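Replication protein B (PDB 3H20) acts as a primase for plasmid RSF1010, which replicates only in leading-strand mode, probably joining nucleotides into short primers on single-stranded DNA. Local coordinates at residues L75-S80 with D132-S137; G121-T126 with Q184-Q189; D222-E227 with A265-A270; A246-A251 with L293-L298. All coordinates share one frame; numbering follows the deposited sequence.

Contact 1 of 4, residues L75-S80 with D132-S137; sequences LVDDLS and DADPAS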
loop_
_atom_site.group_PDB
_atom_site.type_symbol
_atom_site.label_atom_id
_atom_site.label_comp_id
_atom_site.label_asym_id
_atom_site.label_seq_id
_atom_site.Cartn_x
_atom_site.Cartn_y
_atom_site.Cartn_z
ATOM N N LEU A 75 -3.805 11.661 -11.063
ATOM C CA LEU A 75 -4.756 10.942 -11.936
ATOM C C LEU A 75 -6.034 10.508 -11.210
ATOM O O LEU A 75 -5.968 9.899 -10.131
ATOM C CB LEU A 75 -4.093 9.691 -12.553
ATOM C CG LEU A 75 -4.946 8.818 -13.491
ATOM C CD1 LEU A 75 -5.273 9.557 -14.782
ATOM C CD2 LEU A 75 -4.270 7.479 -13.816
ATOM N N VAL A 76 -7.183 10.791 -11.837
ATOM C CA VAL A 76 -8.500 10.306 -11.395
ATOM C C VAL A 76 -9.148 9.486 -12.532
ATOM O O VAL A 76 -9.386 10.007 -13.627
ATOM C CB VAL A 76 -9.435 11.484 -10.986
ATOM C CG1 VAL A 76 -10.651 10.962 -10.226
ATOM C CG2 VAL A 76 -8.688 12.496 -10.120
ATOM N N ASP A 77 -9.430 8.210 -12.258
ATOM C CA ASP A 77 -9.769 7.212 -13.282
ATOM C C ASP A 77 -11.254 6.800 -13.210
ATOM O O ASP A 77 -11.860 6.867 -12.139
ATOM C CB ASP A 77 -8.876 5.978 -13.052
ATOM C CG ASP A 77 -8.800 5.054 -14.259
ATOM O OD1 ASP A 77 -9.119 5.487 -15.385
ATOM O OD2 ASP A 77 -8.422 3.877 -14.065
ATOM N N ASP A 78 -11.827 6.394 -14.347
ATOM C CA ASP A 78 -13.193 5.821 -14.434
ATOM C C ASP A 78 -14.302 6.831 -14.078
ATOM O O ASP A 78 -15.189 6.539 -13.282
ATOM C CB ASP A 78 -13.309 4.520 -13.599
ATOM C CG ASP A 78 -14.448 3.592 -14.060
ATOM O OD1 ASP A 78 -14.785 3.557 -15.270
ATOM O OD2 ASP A 78 -14.993 2.849 -13.210
ATOM N N LEU A 79 -14.250 8.010 -14.700
ATOM C CA LEU A 79 -15.216 9.091 -14.463
ATOM C C LEU A 79 -16.262 9.204 -15.581
ATOM O O LEU A 79 -15.958 8.954 -16.743
ATOM C CB LEU A 79 -14.474 10.440 -14.346
ATOM C CG LEU A 79 -13.500 10.635 -13.172
ATOM C CD1 LEU A 79 -12.557 11.793 -13.464
ATOM C CD2 LEU A 79 -14.249 10.853 -11.852
ATOM N N SER A 80 -17.483 9.600 -15.217
ATOM C CA SER A 80 -18.539 9.913 -16.178
ATOM C C SER A 80 -18.491 11.415 -16.472
ATOM O O SER A 80 -17.794 12.166 -15.772
ATOM C CB SER A 80 -19.899 9.555 -15.586
ATOM O OG SER A 80 -20.261 10.517 -14.621
ATOM N N ASP A 132 -16.241 8.878 -6.157
ATOM C CA ASP A 132 -16.516 7.425 -6.277
ATOM C C ASP A 132 -15.892 6.866 -7.573
ATOM O O ASP A 132 -16.537 6.163 -8.348
ATOM C CB ASP A 132 -18.034 7.142 -6.172
ATOM C CG ASP A 132 -18.372 5.667 -5.874
ATOM O OD1 ASP A 132 -17.497 4.861 -5.482
ATOM O OD2 ASP A 132 -19.558 5.319 -6.015
ATOM N N ALA A 133 -14.628 7.213 -7.795
ATOM C CA ALA A 133 -13.868 6.733 -8.935
ATOM C C ALA A 133 -13.170 5.404 -8.597
ATOM O O ALA A 133 -13.423 4.819 -7.539
ATOM C CB ALA A 133 -12.873 7.799 -9.378
ATOM N N ASP A 134 -12.321 4.911 -9.496
ATOM C CA ASP A 134 -11.651 3.615 -9.284
ATOM C C ASP A 134 -10.551 3.741 -8.220
ATOM O O ASP A 134 -9.531 4.395 -8.460
ATOM C CB ASP A 134 -11.068 3.083 -10.610
ATOM C CG ASP A 134 -10.685 1.598 -10.545
ATOM O OD1 ASP A 134 -10.446 1.073 -9.434
ATOM O OD2 ASP A 134 -10.603 0.957 -11.619
ATOM N N PRO A 135 -10.746 3.110 -7.045
ATOM C CA PRO A 135 -9.751 3.227 -5.975
ATOM C C PRO A 135 -8.430 2.511 -6.293
ATOM O O PRO A 135 -7.380 2.897 -5.770
ATOM C CB PRO A 135 -10.437 2.555 -4.781
ATOM C CG PRO A 135 -11.372 1.562 -5.394
ATOM C CD PRO A 135 -11.869 2.230 -6.657
ATOM N N ALA A 136 -8.487 1.478 -7.135
ATOM C CA ALA A 136 -7.300 0.711 -7.512
ATOM C C ALA A 136 -6.343 1.542 -8.358
ATOM O O ALA A 136 -5.154 1.224 -8.448
ATOM C CB ALA A 136 -7.698 -0.559 -8.249
ATOM N N SER A 137 -6.880 2.598 -8.974
ATOM C CA SER A 137 -6.127 3.525 -9.807
ATOM C C SER A 137 -5.520 4.686 -9.004
ATOM O O SER A 137 -4.756 5.495 -9.551
ATOM C CB SER A 137 -7.042 4.108 -10.896
ATOM O OG SER A 137 -7.435 3.130 -11.847
HETATM O O HOH W 1 -4.066 8.057 -9.166
HETATM O O HOH W 2 -9.014 7.077 -9.695
HETATM O O HOH W 3 -16.509 5.397 -11.219
#
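Asp77, on strand 73-79, an outermost strand of its sheet, meets Ser137 with CB, CG and OD2. Its CB sits 3.4 Å from Ser137 CB. With CG anti to the backbone N (chi1 -162°), the carboxylate swings across the serine. There OD2 accepts a short 2.5 Å hydrogen bond from Ser137 OG on its anti lone pair, the one turned away from OD1. OD1 takes a bond from Gln106 NE2 of the neighbouring strand and a weak one from the backbone N of Asp78, so both oxygens are engaged and the rotation of the group is fixed. A leucine at this position would probably leave Ser137 OG and Gln106 NE2 without their acceptor and let both turn away.

The backbone adds a nearly straight but weak bond of 3.3 Å from Asp134 N to Asp77 O, while Ala133 CB presses on the same carbonyl oxygen at 3.1 Å and also reaches Val76 CG1 and Leu79 CD2. Waters bridge the backbones; one accepts from Asp77 N and donates to Asp134 O. Asp134 OD1 closes an Asx turn by accepting from Ala136 N at 3.0 Å, met from above the carboxylate plane. On the strand, Asp78 and Leu79 form a G1 beta bulge opposite Tyr105. The Asp77 side chain lies about 5 Å from the bound diphosphate, whose pocket includes Tyr62, Arg145, Asn151 and Lys153. Such an acidic cluster beside a phosphate group is consistent with a nucleotidyltransferase active site.

Contact 2 of 4, residues G121-T126 with Q184-Q189; sequences GQIART and QQAGQQ. With SO4 (sulfate ion), chain D.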
loop_
_atom_site.group_PDB
_atom_site.type_symbol
_atom_site.label_atom_id
_atom_site.label_comp_id
_atom_site.label_asym_id
_atom_site.label_seq_id
_atom_site.Cartn_x
_atom_site.Cartn_y
_atom_site.Cartn_z
ATOM N N GLY A 121 -0.204 10.818 -3.477
ATOM C CA GLY A 121 -0.884 9.546 -3.267
ATOM C C GLY A 121 -2.088 9.713 -2.362
ATOM O O GLY A 121 -3.142 9.127 -2.606
ATOM N N GLN A 122 -1.929 10.527 -1.319
ATOM C CA GLN A 122 -3.026 10.847 -0.409
ATOM C C GLN A 122 -4.144 11.569 -1.146
ATOM O O GLN A 122 -5.319 11.248 -0.952
ATOM C CB GLN A 122 -2.521 11.681 0.776
ATOM C CG GLN A 122 -3.573 12.000 1.841
ATOM C CD GLN A 122 -3.879 10.833 2.779
ATOM O OE1 GLN A 122 -3.086 9.896 2.918
ATOM N NE2 GLN A 122 -5.028 10.895 3.437
ATOM N N ILE A 123 -3.779 12.538 -1.992
ATOM C CA ILE A 123 -4.775 13.291 -2.758
ATOM C C ILE A 123 -5.469 12.393 -3.786
ATOM O O ILE A 123 -6.679 12.476 -3.957
ATOM C CB ILE A 123 -4.174 14.580 -3.415
ATOM C CG1 ILE A 123 -3.731 15.564 -2.319
ATOM C CG2 ILE A 123 -5.197 15.263 -4.320
ATOM C CD1 ILE A 123 -2.789 16.664 -2.811
ATOM N N ALA A 124 -4.699 11.520 -4.445
ATOM C CA ALA A 124 -5.276 10.553 -5.385
ATOM C C ALA A 124 -6.378 9.696 -4.744
ATOM O O ALA A 124 -7.447 9.508 -5.335
ATOM C CB ALA A 124 -4.181 9.679 -5.994
ATOM N N ARG A 125 -6.114 9.186 -3.541
ATOM C CA ARG A 125 -7.108 8.420 -2.793
ATOM C C ARG A 125 -8.307 9.287 -2.384
ATOM O O ARG A 125 -9.455 8.834 -2.428
ATOM C CB ARG A 125 -6.469 7.770 -1.556
ATOM C CG ARG A 125 -5.448 6.681 -1.890
ATOM C CD ARG A 125 -5.018 5.904 -0.657
ATOM N NE ARG A 125 -4.324 6.731 0.331
ATOM C CZ ARG A 125 -3.025 7.021 0.301
ATOM N NH1 ARG A 125 -2.247 6.558 -0.676
ATOM N NH2 ARG A 125 -2.499 7.776 1.259
ATOM N N THR A 126 -8.028 10.531 -1.991
ATOM C CA THR A 126 -9.068 11.475 -1.568
ATOM C C THR A 126 -10.017 11.806 -2.725
ATOM O O THR A 126 -11.242 11.762 -2.561
ATOM C CB THR A 126 -8.436 12.759 -0.929
ATOM O OG1 THR A 126 -7.837 12.411 0.324
ATOM C CG2 THR A 126 -9.471 13.849 -0.692
ATOM N N GLN A 184 -3.124 21.358 1.580
ATOM C CA GLN A 184 -3.310 21.631 3.010
ATOM C C GLN A 184 -4.039 20.477 3.705
ATOM O O GLN A 184 -3.629 20.054 4.790
ATOM C CB GLN A 184 -4.120 22.905 3.231
ATOM C CG GLN A 184 -3.411 24.191 2.943
ATOM C CD GLN A 184 -4.352 25.389 3.024
ATOM O OE1 GLN A 184 -4.775 25.917 1.997
ATOM N NE2 GLN A 184 -4.684 25.822 4.243
ATOM N N GLN A 185 -5.122 19.999 3.082
ATOM C CA GLN A 185 -5.964 18.915 3.633
ATOM C C GLN A 185 -5.163 17.625 3.820
ATOM O O GLN A 185 -5.256 16.968 4.865
ATOM C CB GLN A 185 -7.174 18.657 2.717
ATOM C CG GLN A 185 -8.087 17.510 3.154
ATOM C CD GLN A 185 -9.254 17.297 2.203
ATOM O OE1 GLN A 185 -9.067 17.145 0.999
ATOM N NE2 GLN A 185 -10.465 17.290 2.744
ATOM N N ALA A 186 -4.390 17.264 2.798
ATOM C CA ALA A 186 -3.528 16.087 2.847
ATOM C C ALA A 186 -2.541 16.177 4.008
ATOM O O ALA A 186 -2.320 15.192 4.718
ATOM C CB ALA A 186 -2.787 15.906 1.518
ATOM N N GLY A 187 -1.960 17.361 4.197
ATOM C CA GLY A 187 -0.997 17.587 5.273
ATOM C C GLY A 187 -1.646 17.435 6.642
ATOM O O GLY A 187 -1.061 16.829 7.543
ATOM N N GLN A 188 -2.863 17.966 6.777
ATOM C CA GLN A 188 -3.678 17.837 7.995
ATOM C C GLN A 188 -4.036 16.384 8.319
ATOM O O GLN A 188 -3.976 15.958 9.479
ATOM C CB GLN A 188 -4.953 18.684 7.873
ATOM C CG GLN A 188 -4.702 20.182 7.956
ATOM C CD GLN A 188 -4.268 20.617 9.342
ATOM O OE1 GLN A 188 -3.077 20.776 9.616
ATOM N NE2 GLN A 188 -5.231 20.796 10.229
ATOM N N GLN A 189 -4.407 15.625 7.292
ATOM C CA GLN A 189 -4.725 14.201 7.451
ATOM C C GLN A 189 -3.509 13.370 7.869
ATOM O O GLN A 189 -3.626 12.460 8.696
ATOM C CB GLN A 189 -5.330 13.645 6.159
ATOM C CG GLN A 189 -6.730 14.183 5.876
ATOM C CD GLN A 189 -7.224 13.845 4.484
ATOM O OE1 GLN A 189 -6.434 13.565 3.587
ATOM N NE2 GLN A 189 -8.542 13.880 4.297
HETATM S S SO4 D . 1.317 6.122 -3.047
HETATM O O1 SO4 D . 1.723 4.739 -3.312
HETATM O O2 SO4 D . 0.947 6.290 -1.638
HETATM O O3 SO4 D . 2.420 7.027 -3.353
HETATM O O4 SO4 D . 0.168 6.438 -3.881
HETATM O O HOH W 4 -5.889 14.070 1.097
#
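Gln122 lays its CG over Ala186 CB at 4.0 Å. The chain leaves with CG anti to the backbone N and then bends at chi2 (78°), and the bend turns the amide so that OE1 faces Arg125 and NE2 faces Gln189. There NE2 donates to Gln189 OE1 at 3.0 Å. The acceptor lies close to the plane of the Gln122 amide, but the N-H arrives well above the Gln189 carbonyl plane, the two amides being turned 72° apart. A water also donates to Gln189 OE1 and bonds Thr126 OG1, bridging the helices.

The other end of the Gln122 amide works within its own helix: OE1 accepts from Arg125 NH2 at 2.8 Å. Arg125 NH1 in turn makes a weak 3.3 Å bond to O2 of a sulfate, which Ser140 OG also holds. Replacing Gln122 by an alanine would probably leave Gln189 OE1 without its amide donor and free the Arg125 guanidinium to turn away from the sulfate.

Ile123 CG1, 4.0 Å from Ala186 CB, joins Gln122 CG in the apolar part of the contact. Separately, Thr126 CG2 brushes the amide oxygen of Gln185. The axes are 9.6 Å apart at closest approach and cross at 102°, with Ala186 between. This is a nearly perpendicular helix pair of the primase domain, in which the long helix 179-206 lies across helix 117-130.

Contact 3 of 4, residues D222-E227 with A265-A270; sequences DEYRSE and AEASPA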
loop_
_atom_site.group_PDB
_atom_site.type_symbol
_atom_site.label_atom_id
_atom_site.label_comp_id
_atom_site.label_asym_id
_atom_site.label_seq_id
_atom_site.Cartn_x
_atom_site.Cartn_y
_atom_site.Cartn_z
ATOM N N ASP A 222 11.929 -13.741 27.277
ATOM C CA ASP A 222 10.984 -12.621 27.189
ATOM C C ASP A 222 9.544 -13.125 27.220
ATOM O O ASP A 222 8.670 -12.511 27.837
ATOM C CB ASP A 222 11.213 -11.810 25.908
ATOM C CG ASP A 222 12.650 -11.332 25.751
ATOM O OD1 ASP A 222 13.303 -10.986 26.765
ATOM O OD2 ASP A 222 13.120 -11.288 24.594
ATOM N N GLU A 223 9.326 -14.250 26.543
ATOM C CA GLU A 223 8.034 -14.922 26.457
ATOM C C GLU A 223 7.578 -15.418 27.833
ATOM O O GLU A 223 6.421 -15.233 28.223
ATOM C CB GLU A 223 8.165 -16.104 25.493
ATOM C CG GLU A 223 6.888 -16.550 24.817
ATOM C CD GLU A 223 7.141 -17.584 23.732
ATOM O OE1 GLU A 223 8.133 -17.426 22.984
ATOM O OE2 GLU A 223 6.342 -18.544 23.619
ATOM N N TYR A 224 8.503 -16.041 28.557
ATOM C CA TYR A 224 8.254 -16.523 29.915
ATOM C C TYR A 224 7.908 -15.376 30.873
ATOM O O TYR A 224 6.906 -15.441 31.585
ATOM C CB TYR A 224 9.458 -17.329 30.421
ATOM C CG TYR A 224 9.420 -17.657 31.897
ATOM C CD1 TYR A 224 8.684 -18.744 32.379
ATOM C CD2 TYR A 224 10.136 -16.885 32.812
ATOM C CE1 TYR A 224 8.653 -19.042 33.743
ATOM C CE2 TYR A 224 10.108 -17.170 34.165
ATOM C CZ TYR A 224 9.367 -18.244 34.622
ATOM O OH TYR A 224 9.350 -18.510 35.967
ATOM N N ARG A 225 8.730 -14.325 30.863
ATOM C CA ARG A 225 8.529 -13.161 31.728
ATOM C C ARG A 225 7.194 -12.462 31.462
ATOM O O ARG A 225 6.527 -12.007 32.396
ATOM C CB ARG A 225 9.695 -12.179 31.584
ATOM C CG ARG A 225 11.035 -12.741 32.051
ATOM C CD ARG A 225 12.207 -11.997 31.427
ATOM N NE ARG A 225 12.463 -10.716 32.083
ATOM C CZ ARG A 225 13.297 -10.545 33.107
ATOM N NH1 ARG A 225 13.973 -11.572 33.614
ATOM N NH2 ARG A 225 13.455 -9.339 33.631
ATOM N N SER A 226 6.810 -12.390 30.188
ATOM C CA SER A 226 5.533 -11.800 29.780
ATOM C C SER A 226 4.340 -12.533 30.404
ATOM O O SER A 226 3.459 -11.901 30.991
ATOM C CB SER A 226 5.413 -11.792 28.254
ATOM O OG SER A 226 4.440 -10.856 27.827
ATOM N N GLU A 227 4.328 -13.861 30.285
ATOM C CA GLU A 227 3.274 -14.687 30.880
ATOM C C GLU A 227 3.246 -14.554 32.407
ATOM O O GLU A 227 2.176 -14.393 33.000
ATOM C CB GLU A 227 3.429 -16.164 30.481
ATOM C CG GLU A 227 3.315 -16.461 28.976
ATOM C CD GLU A 227 1.978 -16.050 28.366
ATOM O OE1 GLU A 227 0.929 -16.212 29.027
ATOM O OE2 GLU A 227 1.973 -15.562 27.213
ATOM N N ALA A 265 15.441 -21.222 34.878
ATOM C CA ALA A 265 16.708 -21.119 35.601
ATOM C C ALA A 265 17.127 -19.666 35.821
ATOM O O ALA A 265 17.712 -19.333 36.853
ATOM C CB ALA A 265 17.799 -21.888 34.877
ATOM N N GLU A 266 16.806 -18.806 34.855
ATOM C CA GLU A 266 17.212 -17.400 34.888
ATOM C C GLU A 266 16.234 -16.500 35.645
ATOM O O GLU A 266 16.663 -15.592 36.358
ATOM C CB GLU A 266 17.394 -16.872 33.459
ATOM C CG GLU A 266 18.072 -15.506 33.360
ATOM C CD GLU A 266 19.557 -15.555 33.687
ATOM O OE1 GLU A 266 20.200 -16.588 33.395
ATOM O OE2 GLU A 266 20.086 -14.559 34.233
ATOM N N ALA A 267 14.932 -16.759 35.500
ATOM C CA ALA A 267 13.908 -15.787 35.901
ATOM C C ALA A 267 12.831 -16.252 36.896
ATOM O O ALA A 267 12.060 -15.427 37.382
ATOM C CB ALA A 267 13.245 -15.180 34.649
ATOM N N SER A 268 12.770 -17.551 37.196
ATOM C CA SER A 268 11.725 -18.084 38.084
ATOM C C SER A 268 11.933 -17.743 39.555
ATOM O O SER A 268 12.941 -18.136 40.142
ATOM C CB SER A 268 11.583 -19.605 37.936
ATOM O OG SER A 268 10.725 -20.129 38.941
ATOM N N PRO A 269 10.976 -17.015 40.160
ATOM C CA PRO A 269 11.042 -16.788 41.605
ATOM C C PRO A 269 10.891 -18.088 42.397
ATOM O O PRO A 269 11.573 -18.256 43.405
ATOM C CB PRO A 269 9.869 -15.840 41.880
ATOM C CG PRO A 269 8.949 -16.011 40.725
ATOM C CD PRO A 269 9.813 -16.343 39.544
ATOM N N ALA A 270 10.027 -18.999 41.940
ATOM C CA ALA A 270 9.849 -20.294 42.612
ATOM C C ALA A 270 11.145 -21.114 42.636
ATOM O O ALA A 270 11.437 -21.802 43.620
ATOM C CB ALA A 270 8.716 -21.098 41.971
#
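Tyr224 and Ala267 meet in the C-terminal helix-bundle domain, where helix 220-234 packs on the end of helix 257-267. The methyl group of Ala267 sits at the edge of the tyrosine ring, near its plane, with CB 3.7 Å from Tyr224 CE2. The same methyl is also approached by Arg225, whose chain bends at chi3 and brings NH1 to 3.8 Å from Ala267 CB. The methyl thus meets an aromatic edge and a guanidinium group from successive residues of one helix. Ala263 and Met264 of helix 257-267 touch the Tyr224 side chain as well.

Past Ala267 the chain leaves its helix at Ser268, and the tyrosine follows it. With CG anti to the backbone N (chi1 169°), the ring points toward residues 265-270 and sets its hydroxyl against the serine, Tyr224 OH lying 3.2 Å from Ser268 CA. Tyr224 and Ser268 do not bond each other; a second-shell carboxylate ties them together instead. Asp243 of helix 239-252 engages Tyr224 OH through OD1 and Ser268 OG through OD2, so one side chain positions both groups and satisfies the buried phenol.

Farther out, salt bridges from Glu223 to Arg255 and from Glu227 to Arg253 tie helix 220-234 to the link between helices 239-252 and 257-267. Ser268 is also the N-cap of the next short helix: its OG bonds the backbone N of Leu271.

Contact 4 of 4, residues A246-A251 with L293-L298; sequences AAQKLA and LPSVQL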
loop_
_atom_site.group_PDB
_atom_site.type_symbol
_atom_site.label_atom_id
_atom_site.label_comp_id
_atom_site.label_asym_id
_atom_site.label_seq_id
_atom_site.Cartn_x
_atom_site.Cartn_y
_atom_site.Cartn_z
ATOM N N ALA A 246 2.929 -20.955 32.743
ATOM C CA ALA A 246 3.823 -20.314 31.776
ATOM C C ALA A 246 4.526 -21.367 30.901
ATOM O O ALA A 246 4.557 -21.244 29.672
ATOM C CB ALA A 246 4.846 -19.412 32.489
ATOM N N ALA A 247 5.050 -22.414 31.532
ATOM C CA ALA A 247 5.691 -23.516 30.802
ATOM C C ALA A 247 4.726 -24.186 29.826
ATOM O O ALA A 247 5.104 -24.517 28.702
ATOM C CB ALA A 247 6.276 -24.548 31.771
ATOM N N GLN A 248 3.482 -24.384 30.257
ATOM C CA GLN A 248 2.464 -24.981 29.385
ATOM C C GLN A 248 2.208 -24.105 28.149
ATOM O O GLN A 248 2.040 -24.626 27.041
ATOM C CB GLN A 248 1.162 -25.236 30.151
ATOM C CG GLN A 248 0.099 -25.921 29.300
ATOM C CD GLN A 248 -1.301 -25.788 29.845
ATOM O OE1 GLN A 248 -1.520 -25.151 30.874
ATOM N NE2 GLN A 248 -2.274 -26.379 29.133
ATOM N N LYS A 249 2.187 -22.786 28.344
ATOM C CA LYS A 249 1.956 -21.840 27.248
ATOM C C LYS A 249 3.118 -21.826 26.256
ATOM O O LYS A 249 2.903 -21.956 25.052
ATOM C CB LYS A 249 1.673 -20.436 27.784
ATOM C CG LYS A 249 0.221 -20.216 28.186
ATOM C CD LYS A 249 0.102 -19.168 29.281
ATOM C CE LYS A 249 -1.314 -18.599 29.383
ATOM N NZ LYS A 249 -2.341 -19.636 29.703
ATOM N N LEU A 250 4.340 -21.691 26.774
ATOM C CA LEU A 250 5.562 -21.780 25.970
ATOM C C LEU A 250 5.700 -23.106 25.207
ATOM O O LEU A 250 6.048 -23.105 24.025
ATOM C CB LEU A 250 6.804 -21.536 26.841
ATOM C CG LEU A 250 7.352 -20.104 26.940
ATOM C CD1 LEU A 250 6.329 -19.136 27.529
ATOM C CD2 LEU A 250 8.658 -20.081 27.757
ATOM N N ALA A 251 5.417 -24.226 25.872
ATOM C CA ALA A 251 5.497 -25.551 25.231
ATOM C C ALA A 251 4.427 -25.743 24.150
ATOM O O ALA A 251 4.695 -26.343 23.107
ATOM C CB ALA A 251 5.407 -26.661 26.262
ATOM N N LEU A 293 0.760 -33.395 29.151
ATOM C CA LEU A 293 -0.620 -32.920 29.032
ATOM C C LEU A 293 -1.123 -33.118 27.608
ATOM O O LEU A 293 -0.421 -32.770 26.654
ATOM C CB LEU A 293 -0.746 -31.441 29.405
ATOM C CG LEU A 293 -0.530 -31.040 30.864
ATOM C CD1 LEU A 293 -0.468 -29.540 30.960
ATOM C CD2 LEU A 293 -1.621 -31.617 31.776
ATOM N N PRO A 294 -2.345 -33.658 27.473
ATOM C CA PRO A 294 -3.009 -33.800 26.176
ATOM C C PRO A 294 -3.062 -32.459 25.434
ATOM O O PRO A 294 -2.826 -32.422 24.227
ATOM C CB PRO A 294 -4.432 -34.256 26.539
ATOM C CG PRO A 294 -4.355 -34.758 27.933
ATOM C CD PRO A 294 -3.175 -34.140 28.594
ATOM N N SER A 295 -3.333 -31.373 26.162
ATOM C CA SER A 295 -3.400 -30.030 25.574
ATOM C C SER A 295 -2.100 -29.640 24.881
ATOM O O SER A 295 -2.114 -29.145 23.757
ATOM C CB SER A 295 -3.775 -28.983 26.634
ATOM O OG SER A 295 -2.790 -28.911 27.655
ATOM N N VAL A 296 -0.979 -29.892 25.554
ATOM C CA VAL A 296 0.341 -29.554 25.042
ATOM C C VAL A 296 0.702 -30.460 23.869
ATOM O O VAL A 296 1.145 -29.971 22.830
ATOM C CB VAL A 296 1.409 -29.619 26.168
ATOM C CG1 VAL A 296 2.808 -29.434 25.609
ATOM C CG2 VAL A 296 1.115 -28.559 27.206
ATOM N N GLN A 297 0.457 -31.760 24.028
ATOM C CA GLN A 297 0.709 -32.745 22.972
ATOM C C GLN A 297 -0.053 -32.441 21.679
ATOM O O GLN A 297 0.527 -32.510 20.583
ATOM C CB GLN A 297 0.401 -34.168 23.464
ATOM C CG GLN A 297 1.477 -34.742 24.390
ATOM C CD GLN A 297 1.136 -36.122 24.920
ATOM O OE1 GLN A 297 0.080 -36.688 24.605
ATOM N NE2 GLN A 297 2.028 -36.675 25.733
ATOM N N LEU A 298 -1.332 -32.104 21.802
ATOM C CA LEU A 298 -2.158 -31.738 20.640
ATOM C C LEU A 298 -1.722 -30.421 19.983
ATOM O O LEU A 298 -1.604 -30.345 18.755
ATOM C CB LEU A 298 -3.656 -31.705 21.002
ATOM C CG LEU A 298 -4.647 -31.406 19.861
ATOM C CD1 LEU A 298 -4.513 -32.418 18.706
ATOM C CD2 LEU A 298 -6.089 -31.358 20.354
#
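Gln248 reaches Ser295 because its CG is anti to the backbone N (chi1 -177°) and the chain beyond stays extended, carrying the amide clear of its own helix. Ser295 answers with OG between its backbone N and carbonyl carbon (chi1 62°), turned toward the glutamine. These torsions bring together side chains of helices 239-252 and 294-304 of the C-terminal helix bundle, whose short segments run nearly parallel, 22° apart, with the axes 9.7 Å from each other at closest approach.

The polar link is modest: Gln248 NE2 donates to Ser295 OG at 3.0 Å, a weak bond that is bent well away from straight. The aliphatic part of the glutamine gives it support. Its CG rests on Val296 CG2 at 3.5 Å, a close approach, and Leu293 CD1 meets both CG and CD, the leucine side chain lying across the glutamine at about a right angle. Leu293 occupies the N-cap position of its helix, and it also touches Phe244 one turn back on helix 239-252.

Deeper in the bundle the side-chain contact is apolar, and Ala251 also touches Ile260, Val290 and Met291 of the neighbouring helices. Separately, its backbone carbonyl oxygen accepts from Arg300 NH1, one turn beyond Val296. The two branches of Val296 divide the work: CG2 stays with Gln248, while CG1 lies 3.9 Å from Ala251 CB.

Overall arrangement
The four contacts fall into two pairs with a wide separation between them: centres of contacts 1 and 3 are 54 Å apart, on opposite sides of the chain's centre. Contacts 1 and 2 belong to the primase domain and share the region of helix 117-130, one using the loop after it and the other its body. Contact 3 packs on helix 239-252, which carries one segment of contact 4, through Tyr224 against Ala246 and Leu250. All four are partly buried, but their chemistry differs: contact 1 gathers carboxylates and waters near diphosphate, contact 2 joins helices through amides, contact 3 relies on a tyrosine edge, and contact 4 mixes apolar packing with one weak bond.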